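Local coordinates for protein putative conjugative transposon recombinase (Clostridium difficile, PDB 3G13) that probably binds DNA and exchanges its strands as a serine recombinase, this chain being the resolvase-type N-terminal domain of the longer protein, at residues A[46-51]-A[68-73]; A[100-105]-A[121-126]. All coordinates share one frame; numbering follows the deposited sequence.

Contact 1. Residues A[46-51]-A[68-73]; sequences DIYADE and INDCMN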
loop_
_atom_site.group_PDB
_atom_site.type_symbol
_atom_site.label_atom_id
_atom_site.label_comp_id
_atom_site.label_asym_id
_atom_site.label_seq_id
_atom_site.Cartn_x
_atom_site.Cartn_y
_atom_site.Cartn_z
ATOM N N ASP A 46 -3.764 -27.023 -10.613
ATOM C CA ASP A 46 -5.138 -27.166 -10.214
ATOM C C ASP A 46 -5.809 -25.806 -10.219
ATOM O O ASP A 46 -5.163 -24.752 -10.385
ATOM C CB ASP A 46 -5.242 -27.891 -8.835
ATOM C CG ASP A 46 -6.602 -28.584 -8.619
ATOM O OD1 ASP A 46 -7.492 -28.514 -9.509
ATOM O OD2 ASP A 46 -6.801 -29.115 -7.513
ATOM N N ILE A 47 -7.119 -25.839 -10.101
ATOM C CA ILE A 47 -7.908 -24.647 -9.949
ATOM C C ILE A 47 -8.537 -24.703 -8.550
ATOM O O ILE A 47 -9.145 -25.706 -8.165
ATOM C CB ILE A 47 -8.917 -24.486 -11.097
ATOM C CG1 ILE A 47 -8.135 -24.291 -12.422
ATOM C CG2 ILE A 47 -9.926 -23.311 -10.801
ATOM C CD1 ILE A 47 -8.945 -24.297 -13.652
ATOM N N TYR A 48 -8.305 -23.639 -7.790
ATOM C CA TYR A 48 -8.719 -23.546 -6.400
ATOM C C TYR A 48 -9.740 -22.440 -6.325
ATOM O O TYR A 48 -9.587 -21.413 -6.977
ATOM C CB TYR A 48 -7.527 -23.235 -5.521
ATOM C CG TYR A 48 -6.414 -24.260 -5.593
ATOM C CD1 TYR A 48 -6.305 -25.267 -4.625
ATOM C CD2 TYR A 48 -5.462 -24.220 -6.620
ATOM C CE1 TYR A 48 -5.283 -26.209 -4.666
ATOM C CE2 TYR A 48 -4.424 -25.179 -6.689
ATOM C CZ TYR A 48 -4.348 -26.171 -5.707
ATOM O OH TYR A 48 -3.338 -27.113 -5.738
ATOM N N ALA A 49 -10.793 -22.639 -5.530
ATOM C CA ALA A 49 -11.915 -21.719 -5.530
ATOM C C ALA A 49 -12.709 -21.765 -4.226
ATOM O O ALA A 49 -13.066 -22.848 -3.736
ATOM C CB ALA A 49 -12.827 -22.000 -6.701
ATOM N N ASP A 50 -12.955 -20.586 -3.660
ATOM C CA ASP A 50 -13.883 -20.446 -2.537
ATOM C C ASP A 50 -14.978 -19.492 -2.902
ATOM O O ASP A 50 -14.752 -18.532 -3.644
ATOM C CB ASP A 50 -13.192 -19.926 -1.277
ATOM C CG ASP A 50 -12.157 -20.877 -0.747
ATOM O OD1 ASP A 50 -12.494 -21.994 -0.301
ATOM O OD2 ASP A 50 -10.981 -20.489 -0.759
ATOM N N GLU A 51 -16.172 -19.769 -2.390
ATOM C CA GLU A 51 -17.312 -18.881 -2.575
ATOM C C GLU A 51 -17.123 -17.633 -1.713
ATOM O O GLU A 51 -16.639 -17.742 -0.592
ATOM C CB GLU A 51 -18.615 -19.598 -2.215
ATOM C CG GLU A 51 -19.842 -18.835 -2.647
ATOM C CD GLU A 51 -21.097 -19.687 -2.622
ATOM O OE1 GLU A 51 -21.022 -20.868 -3.052
ATOM O OE2 GLU A 51 -22.154 -19.165 -2.183
ATOM N N ILE A 68 -2.367 -23.204 -0.496
ATOM C CA ILE A 68 -1.159 -22.950 0.288
ATOM C C ILE A 68 -0.432 -24.248 0.650
ATOM O O ILE A 68 0.771 -24.313 0.496
ATOM C CB ILE A 68 -1.434 -22.107 1.549
ATOM C CG1 ILE A 68 -1.988 -20.715 1.163
ATOM C CG2 ILE A 68 -0.169 -21.981 2.364
ATOM C CD1 ILE A 68 -1.033 -19.832 0.242
ATOM N N ASN A 69 -1.150 -25.275 1.122
ATOM C CA ASN A 69 -0.491 -26.580 1.430
ATOM C C ASN A 69 0.151 -27.235 0.200
ATOM O O ASN A 69 1.217 -27.820 0.291
ATOM C CB ASN A 69 -1.466 -27.597 2.073
ATOM C CG ASN A 69 -2.115 -27.092 3.370
ATOM O OD1 ASN A 69 -3.276 -27.440 3.665
ATOM N ND2 ASN A 69 -1.387 -26.293 4.154
ATOM N N ASP A 70 -0.506 -27.147 -0.953
ATOM C CA ASP A 70 0.076 -27.671 -2.196
ATOM C C ASP A 70 1.316 -26.890 -2.620
ATOM O O ASP A 70 2.257 -27.472 -3.191
ATOM C CB ASP A 70 -0.965 -27.687 -3.316
ATOM C CG ASP A 70 -2.080 -28.699 -3.051
ATOM O OD1 ASP A 70 -1.918 -29.530 -2.135
ATOM O OD2 ASP A 70 -3.116 -28.655 -3.739
ATOM N N CYS A 71 1.300 -25.576 -2.355
ATOM C CA CYS A 71 2.498 -24.735 -2.551
ATOM C C CYS A 71 3.636 -25.185 -1.631
ATOM O O CYS A 71 4.761 -25.312 -2.089
ATOM C CB CYS A 71 2.204 -23.233 -2.335
ATOM S SG CYS A 71 1.240 -22.430 -3.653
HETATM N N MSE A 72 3.341 -25.430 -0.344
HETATM C CA MSE A 72 4.367 -25.889 0.604
HETATM C C MSE A 72 4.920 -27.282 0.234
HETATM O O MSE A 72 6.078 -27.605 0.543
HETATM C CB MSE A 72 3.862 -25.819 2.052
HETATM C CG MSE A 72 3.521 -24.388 2.547
HETATM SE SE MSE A 72 4.962 -23.042 2.231
HETATM C CE MSE A 72 4.283 -22.187 0.578
ATOM N N ASN A 73 4.109 -28.068 -0.482
ATOM C CA ASN A 73 4.506 -29.401 -0.976
ATOM C C ASN A 73 5.194 -29.426 -2.354
ATOM O O ASN A 73 5.546 -30.497 -2.846
ATOM C CB ASN A 73 3.280 -30.328 -0.999
ATOM C CG ASN A 73 2.712 -30.598 0.398
ATOM O OD1 ASN A 73 3.384 -30.388 1.410
ATOM N ND2 ASN A 73 1.475 -31.083 0.450
#
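Y48 on strand 46-51 and D70 on helix segment 68-73 meet through their side chains alone, for the nearest pair of CA atoms, those of Y48 and I68, is 10.1 Å apart. Together the two side chains form a worked example of a strand tied to a helix through one polar bond. With CG of Y48 anti to its carbonyl carbon (chi1 -59°), the phenol reaches toward the helix, and its OH donates a short hydrogen bond of 2.5 Å to OD2 of D70. The acceptor uses its anti lone pair, the one turned away from OD1. OD2 lies at the edge of the ring near its plane, 3.4 Å from CE1 of Y48, while the ring and carboxylate planes stand 60° apart.

A second acid lies beside the tyrosine: D46 OD2 sits 4.2 Å above one face of the Y48 ring, offset toward the rim. It forms a salt bridge with R66, which should temper the repulsion from D70, whose OD2 is 5.3 Å from OD2 of D46. The other oxygen, D46 OD1, accepts a hydrogen bond from the backbone N of I47 (2.8 Å), which comes from above the carboxylate plane. On the helix side, D70 OD1 comes close to OE1 of E75, a like-charged neighbour that may raise the proton affinity of one of the two acids.

Strand 42-51 runs parallel to strand 6-14, whose A9 and Y11 pack against Y48. I47 turns instead to helix 25-37, and I68 carries helix 62-72 onto helix 91-102.

Contact 2. Residues A[100-105]-A[121-126]; sequences MLKERN and DGELLL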
loop_
_atom_site.group_PDB
_atom_site.type_symbol
_atom_site.label_atom_id
_atom_site.label_comp_id
_atom_site.label_asym_id
_atom_site.label_seq_id
_atom_site.Cartn_x
_atom_site.Cartn_y
_atom_site.Cartn_z
HETATM N N MSE A 100 5.329 -15.858 1.953
HETATM C CA MSE A 100 5.485 -17.309 2.159
HETATM C C MSE A 100 5.721 -18.033 0.823
HETATM O O MSE A 100 6.544 -18.946 0.714
HETATM C CB MSE A 100 4.220 -17.866 2.836
HETATM C CG MSE A 100 4.246 -19.315 3.236
HETATM SE SE MSE A 100 2.461 -19.802 3.949
HETATM C CE MSE A 100 2.227 -18.448 5.320
ATOM N N LEU A 101 4.964 -17.642 -0.192
ATOM C CA LEU A 101 5.188 -18.156 -1.549
ATOM C C LEU A 101 6.581 -17.703 -2.057
ATOM O O LEU A 101 7.354 -18.509 -2.549
ATOM C CB LEU A 101 4.022 -17.724 -2.483
ATOM C CG LEU A 101 2.839 -18.735 -2.566
ATOM C CD1 LEU A 101 2.500 -19.362 -1.218
ATOM C CD2 LEU A 101 1.572 -18.176 -3.175
ATOM N N LYS A 102 6.901 -16.422 -1.911
ATOM C CA LYS A 102 8.148 -15.859 -2.458
ATOM C C LYS A 102 9.420 -16.569 -1.901
ATOM O O LYS A 102 10.364 -16.805 -2.635
ATOM C CB LYS A 102 8.196 -14.336 -2.192
ATOM C CG LYS A 102 9.418 -13.608 -2.768
ATOM C CD LYS A 102 9.194 -12.095 -2.813
ATOM C CE LYS A 102 10.349 -11.335 -3.517
ATOM N NZ LYS A 102 9.820 -10.197 -4.401
ATOM N N GLU A 103 9.415 -16.908 -0.611
ATOM C CA GLU A 103 10.549 -17.574 0.029
ATOM C C GLU A 103 10.809 -18.944 -0.597
ATOM O O GLU A 103 11.930 -19.493 -0.496
ATOM C CB GLU A 103 10.300 -17.707 1.543
ATOM C CG GLU A 103 10.325 -16.362 2.272
ATOM C CD GLU A 103 9.728 -16.405 3.691
ATOM O OE1 GLU A 103 9.503 -15.293 4.267
ATOM O OE2 GLU A 103 9.487 -17.531 4.223
ATOM N N ARG A 104 9.766 -19.494 -1.227
ATOM C CA ARG A 104 9.840 -20.784 -1.912
ATOM C C ARG A 104 9.912 -20.659 -3.442
ATOM O O ARG A 104 9.783 -21.659 -4.158
ATOM C CB ARG A 104 8.704 -21.699 -1.451
ATOM C CG ARG A 104 9.110 -22.456 -0.176
ATOM C CD ARG A 104 8.056 -22.360 0.872
ATOM N NE ARG A 104 8.354 -23.149 2.085
ATOM C CZ ARG A 104 8.432 -24.489 2.147
ATOM N NH1 ARG A 104 8.263 -25.249 1.058
ATOM N NH2 ARG A 104 8.675 -25.074 3.320
ATOM N N ASN A 105 10.181 -19.432 -3.907
ATOM C CA ASN A 105 10.333 -19.096 -5.345
ATOM C C ASN A 105 9.050 -19.383 -6.131
ATOM O O ASN A 105 9.100 -19.829 -7.295
ATOM C CB ASN A 105 11.517 -19.837 -5.992
ATOM C CG ASN A 105 12.830 -19.587 -5.278
ATOM O OD1 ASN A 105 13.284 -18.443 -5.167
ATOM N ND2 ASN A 105 13.457 -20.664 -4.790
ATOM N N ASP A 121 8.974 -5.085 -9.477
ATOM C CA ASP A 121 7.635 -4.560 -9.168
ATOM C C ASP A 121 6.948 -5.310 -8.020
ATOM O O ASP A 121 6.255 -4.680 -7.223
ATOM C CB ASP A 121 6.726 -4.506 -10.402
ATOM C CG ASP A 121 7.026 -3.298 -11.313
ATOM O OD1 ASP A 121 7.862 -2.436 -10.958
ATOM O OD2 ASP A 121 6.398 -3.207 -12.373
ATOM N N GLY A 122 7.164 -6.626 -7.951
ATOM C CA GLY A 122 6.770 -7.460 -6.829
ATOM C C GLY A 122 7.439 -7.016 -5.534
ATOM O O GLY A 122 6.781 -6.916 -4.506
ATOM N N GLU A 123 8.731 -6.704 -5.590
ATOM C CA GLU A 123 9.418 -6.189 -4.422
ATOM C C GLU A 123 8.840 -4.830 -3.971
ATOM O O GLU A 123 8.675 -4.599 -2.774
ATOM C CB GLU A 123 10.921 -6.112 -4.673
ATOM C CG GLU A 123 11.466 -7.488 -5.015
ATOM C CD GLU A 123 12.974 -7.570 -5.112
ATOM O OE1 GLU A 123 13.614 -6.617 -5.634
ATOM O OE2 GLU A 123 13.516 -8.631 -4.690
ATOM N N LEU A 124 8.551 -3.934 -4.919
ATOM C CA LEU A 124 7.917 -2.660 -4.579
ATOM C C LEU A 124 6.496 -2.871 -4.002
ATOM O O LEU A 124 6.088 -2.137 -3.135
ATOM C CB LEU A 124 7.896 -1.713 -5.768
ATOM C CG LEU A 124 7.699 -0.215 -5.466
ATOM C CD1 LEU A 124 8.835 0.315 -4.518
ATOM C CD2 LEU A 124 7.606 0.572 -6.781
ATOM N N LEU A 125 5.745 -3.847 -4.522
ATOM C CA LEU A 125 4.427 -4.191 -3.973
ATOM C C LEU A 125 4.553 -4.451 -2.484
ATOM O O LEU A 125 3.822 -3.856 -1.678
ATOM C CB LEU A 125 3.812 -5.394 -4.718
ATOM C CG LEU A 125 2.622 -6.096 -4.048
ATOM C CD1 LEU A 125 1.424 -5.194 -4.166
ATOM C CD2 LEU A 125 2.355 -7.446 -4.766
ATOM N N LEU A 126 5.534 -5.279 -2.118
ATOM C CA LEU A 126 5.736 -5.696 -0.736
ATOM C C LEU A 126 6.201 -4.553 0.174
ATOM O O LEU A 126 5.776 -4.471 1.343
ATOM C CB LEU A 126 6.713 -6.867 -0.692
ATOM C CG LEU A 126 6.184 -8.188 -1.279
ATOM C CD1 LEU A 126 7.327 -9.183 -1.235
ATOM C CD2 LEU A 126 4.934 -8.719 -0.496
#
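E123 supplies the flat group nearest K102, but neither face of its carboxylate is stacked upon by segment 100-105: the group is carried past the ammonium, which comes in behind it and meets CG instead. K102 NZ lies 3.2 Å from this CG of E123, in the aliphatic part of the acid. OE2 is the nearer of the two oxygens, yet OE2 of E123 remains 4.0 Å from K102 NZ, an attraction of opposite charges longer than a salt bridge. The two side chains cross at about a right angle.

K102 gets there by stretching away from its helix, CG anti to the backbone N (chi1 -177°), before a bend at chi4 (140°) turns the tip. NZ then stands beside the first turn of helix 120-150, with K102 NZ 4.1 Å from C of G122 and 3.8 Å from N of E123. Its strongest polar partner is the carbonyl oxygen of T117, to which it hydrogen-bonds. Further back along the lysine, its methylenes slide past L126 in the opposite direction, with K102 CD 3.8 Å from L126 CD1. L126 also leans on L95 and V98, extending the apolar seam along helix 91-102.

The chain leaves helix 91-102 through a Schellman motif, with N105 at positive phi as its C-prime residue and bonds from N of N105 to O of K102 and from N of I106 to O of L101. K102, E123 and L126 thus pack the closing part of that helix against the first turns of the long helix 120-150, whose L124 and L125 also touch D121 and V128 of the second subunit, in this resolvase-type domain.

The two contacts are neighbours in series along the chain, their centres about 18 Å apart. Helix 62-72 of contact 1 lies against helix 91-102 of contact 2: I68 CG2 is 3.8 Å from SE of M100, and M72 also packs on L101. Contact 1 joins a strand at the margin of the sheet to a helix, while contact 2 joins two helices, one of which also faces the second subunit. Both are partly buried, but the chemistry differs. In 46-51 with 68-73, a buried tyrosine gives a direct hydrogen bond to an acid. In 100-105 with 121-126, aliphatic packing and a loose charge pair prevail, and the lysine's hydrogen bond goes to a third segment.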